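Local coordinates for protein fatty acid synthase 1, isoform A (Drosophila melanogaster, PDB 6FN6) that probably makes long-chain saturated fatty acids from acetyl-CoA and malonyl-CoA with NADPH, this piece carrying the dehydratase, enoylreductase and ketoreductase domains, at residues A[968-971]-A[972-976]; A[941-944]-A[945-948]; A[960-963]-A[964-967]; A[998-1002]-A[1003-1007]. All coordinates share one frame; numbering follows the deposited sequence.

All four contacts lie in the ketoreductase domain, away from the predicted dehydratase active-site residues H24 and D175. Contacts 3 and 1 follow each other along helix 963-974, its start and its end, with centres about 12 Å apart; they touch where V960 packs on I969. Contact 2 is the end of the preceding helix, 935-946, about 11 Å from contact 1 between centres. These two are joined by N942 OD1, which probably accepts from R975 NH2 at 2.7 Å and from W972 NE1 at 3.0 Å. Contact 4, where helix 989-1002 runs into strand 1005-1011, stands apart: its nearest atoms are about 7 Å from contact 2.

Contact 1 of 4, residues A[968-971]-A[972-976]; sequences MIRR and WQERG
M968 lies over one face of the indole of W972, the residue one helical turn later. Its CB sits 3.9 Å from the centroid of the six-membered ring of W972, 15° off the normal, a CH-pi contact. The methionine chain bends at chi2 and chi3 and curls back, bringing CE to 3.6 Å from W972 CZ2. I969 and Q973 instead run side by side in the same direction, with I969 CG2 3.8 Å from Q973 CD.

R970 and E974 cross and form a salt bridge. R970 CG is anti to the backbone N (chi1 -175°) and the chain bends at chi3; NH1 then reaches E974 OE2 at 2.5 Å, though the hydrogen bond is weak in angle. OE2 lies at the guanidinium edge, in its plane, while the carboxylate plane is turned 69° away. R970 NE bonds T157 OG1. The helix closes in a Schellman motif at G976, which has positive phi and whose N donates to Q973 O at 3.0 Å.

R971 NH2 makes a salt bridge with E137 of the dehydratase domain. W972 packs on L938 and T941 of helix 935-946, and I969, W972 and Q973 all touch V979 of strand 978-982.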
loop_
_atom_site.group_PDB
_atom_site.type_symbol
_atom_site.label_atom_id
_atom_site.label_comp_id
_atom_site.label_asym_id
_atom_site.label_seq_id
_atom_site.Cartn_x
_atom_site.Cartn_y
_atom_site.Cartn_z
ATOM N N MET A 968 -1.584 -1.163 42.893
ATOM C CA MET A 968 -1.950 0.242 43.018
ATOM C C MET A 968 -0.819 1.047 43.654
ATOM O O MET A 968 -0.552 2.183 43.257
ATOM C CB MET A 968 -3.231 0.386 43.841
ATOM C CG MET A 968 -4.478 -0.153 43.146
ATOM S SD MET A 968 -4.757 0.531 41.495
ATOM C CE MET A 968 -4.795 2.289 41.845
ATOM N N ILE A 969 -0.159 0.457 44.642
ATOM C CA ILE A 969 0.940 1.128 45.320
ATOM C C ILE A 969 2.075 1.328 44.323
ATOM O O ILE A 969 2.681 2.398 44.268
ATOM C CB ILE A 969 1.398 0.333 46.567
ATOM C CG1 ILE A 969 0.265 0.280 47.598
ATOM C CG2 ILE A 969 2.653 0.953 47.184
ATOM C CD1 ILE A 969 0.495 -0.703 48.727
ATOM N N ARG A 970 2.359 0.295 43.535
ATOM C CA ARG A 970 3.403 0.377 42.521
ATOM C C ARG A 970 3.083 1.489 41.524
ATOM O O ARG A 970 3.951 2.280 41.161
ATOM C CB ARG A 970 3.563 -0.959 41.789
ATOM C CG ARG A 970 4.721 -0.965 40.804
ATOM C CD ARG A 970 4.938 -2.324 40.162
ATOM N NE ARG A 970 3.840 -2.706 39.279
ATOM C CZ ARG A 970 3.656 -2.216 38.057
ATOM N NH1 ARG A 970 4.482 -1.299 37.573
ATOM N NH2 ARG A 970 2.631 -2.629 37.323
ATOM N N ARG A 971 1.827 1.546 41.091
ATOM C CA ARG A 971 1.399 2.555 40.135
ATOM C C ARG A 971 1.507 3.965 40.718
ATOM O O ARG A 971 1.923 4.896 40.026
ATOM C CB ARG A 971 -0.037 2.280 39.685
ATOM C CG ARG A 971 -0.181 1.049 38.801
ATOM C CD ARG A 971 -1.623 0.831 38.373
ATOM N NE ARG A 971 -1.738 -0.182 37.326
ATOM C CZ ARG A 971 -2.862 -0.825 37.020
ATOM N NH1 ARG A 971 -3.984 -0.570 37.679
ATOM N NH2 ARG A 971 -2.865 -1.729 36.050
ATOM N N TRP A 972 1.157 4.119 41.993
ATOM C CA TRP A 972 1.232 5.423 42.647
ATOM C C TRP A 972 2.683 5.846 42.839
ATOM O O TRP A 972 3.027 7.018 42.681
ATOM C CB TRP A 972 0.509 5.400 43.994
ATOM C CG TRP A 972 -0.968 5.177 43.884
ATOM C CD1 TRP A 972 -1.784 5.563 42.862
ATOM C CD2 TRP A 972 -1.802 4.501 44.829
ATOM N NE1 TRP A 972 -3.075 5.173 43.114
ATOM C CE2 TRP A 972 -3.113 4.517 44.317
ATOM C CE3 TRP A 972 -1.568 3.884 46.061
ATOM C CZ2 TRP A 972 -4.185 3.942 44.993
ATOM C CZ3 TRP A 972 -2.632 3.315 46.729
ATOM C CH2 TRP A 972 -3.924 3.347 46.194
ATOM N N GLN A 973 3.535 4.888 43.186
ATOM C CA GLN A 973 4.941 5.179 43.430
ATOM C C GLN A 973 5.644 5.525 42.124
ATOM O O GLN A 973 6.528 6.383 42.092
ATOM C CB GLN A 973 5.623 3.993 44.112
ATOM C CG GLN A 973 5.259 3.857 45.581
ATOM C CD GLN A 973 5.890 2.646 46.235
ATOM O OE1 GLN A 973 6.077 1.609 45.598
ATOM N NE2 GLN A 973 6.218 2.770 47.516
ATOM N N GLU A 974 5.244 4.857 41.047
ATOM C CA GLU A 974 5.796 5.140 39.728
ATOM C C GLU A 974 5.386 6.539 39.284
ATOM O O GLU A 974 6.157 7.241 38.632
ATOM C CB GLU A 974 5.335 4.093 38.712
ATOM C CG GLU A 974 6.032 2.748 38.862
ATOM C CD GLU A 974 5.530 1.712 37.877
ATOM O OE1 GLU A 974 4.547 1.997 37.160
ATOM O OE2 GLU A 974 6.115 0.610 37.828
ATOM N N ARG A 975 4.174 6.946 39.650
ATOM C CA ARG A 975 3.697 8.290 39.337
ATOM C C ARG A 975 4.316 9.322 40.283
ATOM O O ARG A 975 3.990 10.505 40.222
ATOM C CB ARG A 975 2.166 8.348 39.414
ATOM C CG ARG A 975 1.461 7.775 38.186
ATOM C CD ARG A 975 -0.037 8.078 38.168
ATOM N NE ARG A 975 -0.811 7.110 38.941
ATOM C CZ ARG A 975 -2.122 7.190 39.156
ATOM N NH1 ARG A 975 -2.825 8.200 38.660
ATOM N NH2 ARG A 975 -2.734 6.253 39.869
ATOM N N GLY A 976 5.217 8.868 41.149
ATOM C CA GLY A 976 5.969 9.764 42.009
ATOM C C GLY A 976 5.310 10.057 43.345
ATOM O O GLY A 976 5.624 11.062 43.986
#

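Contact 2 of 4, residues A[941-944]-A[945-948]; sequences TNWL and VTRG
W943 O is gripped by two donors from the following turn: T946 OG1 at 2.6 Å and, weakly, R947 N at 3.0 Å. This is the Schellman end of helix 935-946 in the Rossmann-type ketoreductase domain, with G948 at positive phi. The T946 hydroxyl stands between its own backbone N and carbonyl carbon (chi1 62°), and that placement turns it back onto the chain. It meets W943 O from the side of the C=O bond rather than from beyond its end. R947 N also makes a weak bond to L944 O, 3.1 Å away, as the helical pattern gives out.

The main side-chain meeting is R947 laid over W943. R947 CG makes a CH-pi contact with the six-membered ring of W943, 3.6 Å from the centroid and 8° off the ring normal. The arginine chain then bends at chi2, and the guanidinium comes to lie over the rim of the indole, W943 CZ2 facing its centre, 3.3 Å from R947 CZ. The planes of ring and guanidinium are inclined by 44°, so they do not stack in parallel. R947 NH1 is anchored by T919 O, and F1154 and L1150 of helix 1144-1154 also pack on W943. T941 and V945 touch W972 of helix 963-974. The turn closes where G948 N donates to V945 O at 3.1 Å.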
loop_
_atom_site.group_PDB
_atom_site.type_symbol
_atom_site.label_atom_id
_atom_site.label_comp_id
_atom_site.label_asym_id
_atom_site.label_seq_id
_atom_site.Cartn_x
_atom_site.Cartn_y
_atom_site.Cartn_z
ATOM N N THR A 941 -7.787 6.729 47.567
ATOM C CA THR A 941 -6.395 7.138 47.434
ATOM C C THR A 941 -6.074 7.532 45.995
ATOM O O THR A 941 -5.469 8.573 45.746
ATOM C CB THR A 941 -5.440 6.015 47.878
ATOM O OG1 THR A 941 -5.710 5.666 49.239
ATOM C CG2 THR A 941 -3.987 6.451 47.748
ATOM N N ASN A 942 -6.471 6.681 45.055
ATOM C CA ASN A 942 -6.231 6.932 43.640
ATOM C C ASN A 942 -6.805 8.284 43.224
ATOM O O ASN A 942 -6.143 9.080 42.557
ATOM C CB ASN A 942 -6.843 5.819 42.791
ATOM C CG ASN A 942 -6.340 5.834 41.363
ATOM O OD1 ASN A 942 -5.137 5.919 41.118
ATOM N ND2 ASN A 942 -7.263 5.765 40.411
ATOM N N TRP A 943 -8.043 8.539 43.631
ATOM C CA TRP A 943 -8.719 9.787 43.308
ATOM C C TRP A 943 -7.947 10.986 43.850
ATOM O O TRP A 943 -7.803 12.002 43.168
ATOM C CB TRP A 943 -10.137 9.772 43.876
ATOM C CG TRP A 943 -10.979 10.944 43.479
ATOM C CD1 TRP A 943 -11.788 11.036 42.389
ATOM C CD2 TRP A 943 -11.101 12.188 44.177
ATOM N NE1 TRP A 943 -12.411 12.261 42.362
ATOM C CE2 TRP A 943 -12.003 12.988 43.449
ATOM C CE3 TRP A 943 -10.534 12.704 45.346
ATOM C CZ2 TRP A 943 -12.352 14.274 43.850
ATOM C CZ3 TRP A 943 -10.882 13.982 45.741
ATOM C CH2 TRP A 943 -11.782 14.752 44.998
ATOM N N LEU A 944 -7.440 10.860 45.073
ATOM C CA LEU A 944 -6.679 11.934 45.701
ATOM C C LEU A 944 -5.405 12.197 44.904
ATOM O O LEU A 944 -4.965 13.337 44.768
ATOM C CB LEU A 944 -6.339 11.581 47.153
ATOM C CG LEU A 944 -7.520 11.434 48.120
ATOM C CD1 LEU A 944 -7.081 10.746 49.411
ATOM C CD2 LEU A 944 -8.142 12.790 48.433
ATOM N N VAL A 945 -4.820 11.129 44.373
ATOM C CA VAL A 945 -3.589 11.233 43.604
ATOM C C VAL A 945 -3.856 11.986 42.304
ATOM O O VAL A 945 -3.052 12.819 41.886
ATOM C CB VAL A 945 -2.994 9.837 43.337
ATOM C CG1 VAL A 945 -1.871 9.902 42.302
ATOM C CG2 VAL A 945 -2.484 9.232 44.629
ATOM N N THR A 946 -4.982 11.688 41.667
ATOM C CA THR A 946 -5.354 12.363 40.433
ATOM C C THR A 946 -5.723 13.818 40.703
ATOM O O THR A 946 -5.718 14.641 39.787
ATOM C CB THR A 946 -6.544 11.672 39.728
ATOM O OG1 THR A 946 -7.701 11.718 40.568
ATOM C CG2 THR A 946 -6.217 10.225 39.410
ATOM N N ARG A 947 -6.060 14.129 41.954
ATOM C CA ARG A 947 -6.378 15.501 42.333
ATOM C C ARG A 947 -5.156 16.238 42.878
ATOM O O ARG A 947 -5.259 17.384 43.315
ATOM C CB ARG A 947 -7.507 15.522 43.364
ATOM C CG ARG A 947 -8.905 15.300 42.788
ATOM C CD ARG A 947 -9.385 16.514 42.010
ATOM N NE ARG A 947 -10.665 16.276 41.345
ATOM C CZ ARG A 947 -11.835 16.773 41.738
ATOM N NH1 ARG A 947 -11.923 17.563 42.802
ATOM N NH2 ARG A 947 -12.930 16.486 41.051
ATOM N N GLY A 948 -3.997 15.588 42.839
ATOM C CA GLY A 948 -2.750 16.246 43.188
ATOM C C GLY A 948 -2.063 15.791 44.464
ATOM O O GLY A 948 -0.998 16.302 44.803
#

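Contact 3 of 4, residues A[960-963]-A[964-967]; sequences VKTG and YQGL
The backbone is extended at T962 and turns helical from G963, so that T962 takes the N-cap position ahead of Q965 at the start of helix 963-974. The two residues form a capping box. Q965 N donates to T962 OG1 at 3.1 Å, and T962 N donates to Q965 OE1, also at 3.1 Å. With chi1 at 74°, T962 turns OG1 over the first helical turn, where Q965 N can reach it. The Q965 chain crosses T962 at about a right angle and carries its amide back over the incoming loop.

Q965 OE1 takes a second, straighter bond from K961 N, at 2.6 Å with an N-H...O angle of 179°. K961 N lies in the plane of the amide carbonyl, whereas T962 N comes from above that plane. Behind the cap, regular helical bonds begin: G966 N to T962 O at 3.3 Å and L967 N to G963 O at 2.8 Å. Y964 points elsewhere, its OH bonded to E939 and R188.

One glutamine oxygen thus satisfies two successive N-H groups of the loop. This double grip fixes which way the amide faces, and leaves NE2 directed at L933 O in a weak bond.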
loop_
_atom_site.group_PDB
_atom_site.type_symbol
_atom_site.label_atom_id
_atom_site.label_comp_id
_atom_site.label_asym_id
_atom_site.label_seq_id
_atom_site.Cartn_x
_atom_site.Cartn_y
_atom_site.Cartn_z
ATOM N N VAL A 960 -0.136 -5.235 53.286
ATOM C CA VAL A 960 -0.446 -5.651 51.922
ATOM C C VAL A 960 -0.818 -7.128 51.910
ATOM O O VAL A 960 -0.045 -7.974 52.358
ATOM C CB VAL A 960 0.733 -5.371 50.965
ATOM C CG1 VAL A 960 0.390 -5.802 49.544
ATOM C CG2 VAL A 960 1.107 -3.901 50.994
ATOM N N LYS A 961 -2.004 -7.428 51.388
ATOM C CA LYS A 961 -2.537 -8.787 51.391
ATOM C C LYS A 961 -2.798 -9.273 49.971
ATOM O O LYS A 961 -2.575 -10.441 49.657
ATOM C CB LYS A 961 -3.833 -8.854 52.208
ATOM C CG LYS A 961 -4.520 -10.221 52.195
ATOM C CD LYS A 961 -5.889 -10.174 52.862
ATOM C CE LYS A 961 -6.654 -11.474 52.647
ATOM N NZ LYS A 961 -8.058 -11.386 53.130
ATOM N N THR A 962 -3.280 -8.373 49.119
ATOM C CA THR A 962 -3.628 -8.729 47.748
ATOM C C THR A 962 -2.659 -8.127 46.736
ATOM O O THR A 962 -2.070 -7.070 46.971
ATOM C CB THR A 962 -5.061 -8.268 47.393
ATOM O OG1 THR A 962 -5.080 -6.845 47.213
ATOM C CG2 THR A 962 -6.046 -8.655 48.488
ATOM N N GLY A 963 -2.495 -8.819 45.610
ATOM C CA GLY A 963 -1.679 -8.333 44.513
ATOM C C GLY A 963 -2.194 -7.008 43.983
ATOM O O GLY A 963 -1.420 -6.135 43.593
ATOM N N TYR A 964 -3.514 -6.863 43.950
ATOM C CA TYR A 964 -4.126 -5.618 43.509
ATOM C C TYR A 964 -3.638 -4.431 44.346
ATOM O O TYR A 964 -3.367 -3.354 43.810
ATOM C CB TYR A 964 -5.649 -5.710 43.581
ATOM C CG TYR A 964 -6.331 -4.469 43.068
ATOM C CD1 TYR A 964 -6.405 -4.209 41.704
ATOM C CD2 TYR A 964 -6.878 -3.541 43.943
ATOM C CE1 TYR A 964 -7.020 -3.074 41.228
ATOM C CE2 TYR A 964 -7.494 -2.399 43.473
ATOM C CZ TYR A 964 -7.561 -2.171 42.114
ATOM O OH TYR A 964 -8.174 -1.038 41.636
ATOM N N GLN A 965 -3.550 -4.626 45.659
ATOM C CA GLN A 965 -3.019 -3.605 46.557
ATOM C C GLN A 965 -1.611 -3.219 46.130
ATOM O O GLN A 965 -1.317 -2.046 45.912
ATOM C CB GLN A 965 -3.016 -4.101 48.005
ATOM C CG GLN A 965 -4.367 -4.023 48.697
ATOM C CD GLN A 965 -4.444 -4.917 49.920
ATOM O OE1 GLN A 965 -3.449 -5.512 50.335
ATOM N NE2 GLN A 965 -5.629 -5.010 50.508
ATOM N N GLY A 966 -0.736 -4.216 46.035
ATOM C CA GLY A 966 0.631 -3.989 45.610
ATOM C C GLY A 966 0.695 -3.307 44.255
ATOM O O GLY A 966 1.580 -2.488 44.003
ATOM N N LEU A 967 -0.249 -3.648 43.381
ATOM C CA LEU A 967 -0.322 -3.053 42.052
ATOM C C LEU A 967 -0.566 -1.551 42.135
ATOM O O LEU A 967 0.154 -0.760 41.525
ATOM C CB LEU A 967 -1.430 -3.719 41.229
ATOM C CG LEU A 967 -1.727 -3.123 39.847
ATOM C CD1 LEU A 967 -0.478 -3.112 38.975
ATOM C CD2 LEU A 967 -2.852 -3.889 39.164
#

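Contact 4 of 4, residues A[998-1002]-A[1003-1007]; sequences NSNKL and ALVGG
The junction between helix 989-1002 and strand 1005-1011 of the ketoreductase Rossmann domain is tied by the amide of N1000. N1000 OD1 accepts from V1005 N at 2.9 Å, with a C=O...N angle of 161°, so the donor approaches almost head-on to the carbonyl. The N1000 side chain leaves the helix with chi1 at -146°, reaching past L1004 to V1005. A water donates to V1005 O at 2.9 Å and, weakly, to the same OD1, adding a second link across the turn.

The flat amide also rests against L1004: the two side chains cross at a slant, with L1004 CD2 3.7 Å from N1000 ND2. On the buried side V1005 CG2 packs against S999 CB at 4.0 Å. The last helical bond runs from A1003 N to S999 O, 3.1 Å, before the backbone of A1003 stretches out. Beyond the pair, S926 OG bonds A1003 O and, weakly, S999 O, while S999 OG donates to L995 O.

V1005 and S999 both touch I928 of strand 926-930, which runs parallel to strand 1005-1011. A helix passing through a short turn into such a parallel strand is the recurring step of a Rossmann fold.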
loop_
_atom_site.group_PDB
_atom_site.type_symbol
_atom_site.label_atom_id
_atom_site.label_comp_id
_atom_site.label_asym_id
_atom_site.label_seq_id
_atom_site.Cartn_x
_atom_site.Cartn_y
_atom_site.Cartn_z
ATOM N N ASN A 998 4.214 11.215 63.042
ATOM C CA ASN A 998 5.076 10.721 61.977
ATOM C C ASN A 998 4.602 11.282 60.644
ATOM O O ASN A 998 5.388 11.835 59.879
ATOM C CB ASN A 998 5.089 9.190 61.934
ATOM C CG ASN A 998 5.838 8.575 63.102
ATOM O OD1 ASN A 998 5.358 7.632 63.728
ATOM N ND2 ASN A 998 7.027 9.094 63.389
ATOM N N SER A 999 3.304 11.158 60.387
ATOM C CA SER A 999 2.727 11.605 59.127
ATOM C C SER A 999 3.011 13.081 58.896
ATOM O O SER A 999 3.295 13.500 57.774
ATOM C CB SER A 999 1.220 11.353 59.112
ATOM O OG SER A 999 0.939 9.968 59.205
ATOM N N ASN A 1000 2.936 13.866 59.965
ATOM C CA ASN A 1000 3.118 15.307 59.870
ATOM C C ASN A 1000 4.570 15.623 59.513
ATOM O O ASN A 1000 4.842 16.571 58.781
ATOM C CB ASN A 1000 2.730 15.996 61.178
ATOM C CG ASN A 1000 2.114 17.365 60.955
ATOM O OD1 ASN A 1000 1.353 17.569 60.011
ATOM N ND2 ASN A 1000 2.455 18.315 61.814
ATOM N N LYS A 1001 5.499 14.832 60.041
ATOM C CA LYS A 1001 6.919 15.037 59.772
ATOM C C LYS A 1001 7.285 14.661 58.336
ATOM O O LYS A 1001 8.201 15.245 57.756
ATOM C CB LYS A 1001 7.773 14.227 60.752
ATOM C CG LYS A 1001 7.720 14.718 62.194
ATOM C CD LYS A 1001 8.298 16.120 62.354
ATOM C CE LYS A 1001 8.189 16.611 63.795
ATOM N NZ LYS A 1001 9.104 15.891 64.725
ATOM N N LEU A 1002 6.591 13.678 57.771
ATOM C CA LEU A 1002 6.749 13.369 56.354
ATOM C C LEU A 1002 6.360 14.593 55.539
ATOM O O LEU A 1002 7.147 15.116 54.749
ATOM C CB LEU A 1002 5.890 12.169 55.949
ATOM C CG LEU A 1002 5.973 11.763 54.472
ATOM C CD1 LEU A 1002 7.381 11.326 54.105
ATOM C CD2 LEU A 1002 4.971 10.669 54.141
ATOM N N ALA A 1003 5.132 15.043 55.764
ATOM C CA ALA A 1003 4.609 16.262 55.172
ATOM C C ALA A 1003 3.392 16.673 55.979
ATOM O O ALA A 1003 2.650 15.815 56.462
ATOM C CB ALA A 1003 4.247 16.051 53.711
ATOM N N LEU A 1004 3.186 17.975 56.133
ATOM C CA LEU A 1004 2.095 18.469 56.958
ATOM C C LEU A 1004 0.770 17.872 56.503
ATOM O O LEU A 1004 0.422 17.925 55.321
ATOM C CB LEU A 1004 2.043 19.994 56.921
ATOM C CG LEU A 1004 3.302 20.683 57.458
ATOM C CD1 LEU A 1004 3.190 22.189 57.332
ATOM C CD2 LEU A 1004 3.584 20.290 58.900
ATOM N N VAL A 1005 0.041 17.300 57.456
ATOM C CA VAL A 1005 -1.218 16.622 57.180
ATOM C C VAL A 1005 -2.261 17.612 56.670
ATOM O O VAL A 1005 -2.509 18.647 57.291
ATOM C CB VAL A 1005 -1.728 15.882 58.431
ATOM C CG1 VAL A 1005 -3.050 15.178 58.147
ATOM C CG2 VAL A 1005 -0.692 14.886 58.914
ATOM N N GLY A 1006 -2.850 17.290 55.523
ATOM C CA GLY A 1006 -3.878 18.123 54.925
ATOM C C GLY A 1006 -5.269 17.542 55.095
ATOM O O GLY A 1006 -6.261 18.269 55.068
ATOM N N GLY A 1007 -5.342 16.226 55.278
ATOM C CA GLY A 1007 -6.618 15.550 55.418
ATOM C C GLY A 1007 -6.522 14.207 56.118
ATOM O O GLY A 1007 -5.524 13.495 55.995
HETATM O O HOH W 1 -0.995 19.906 59.437
#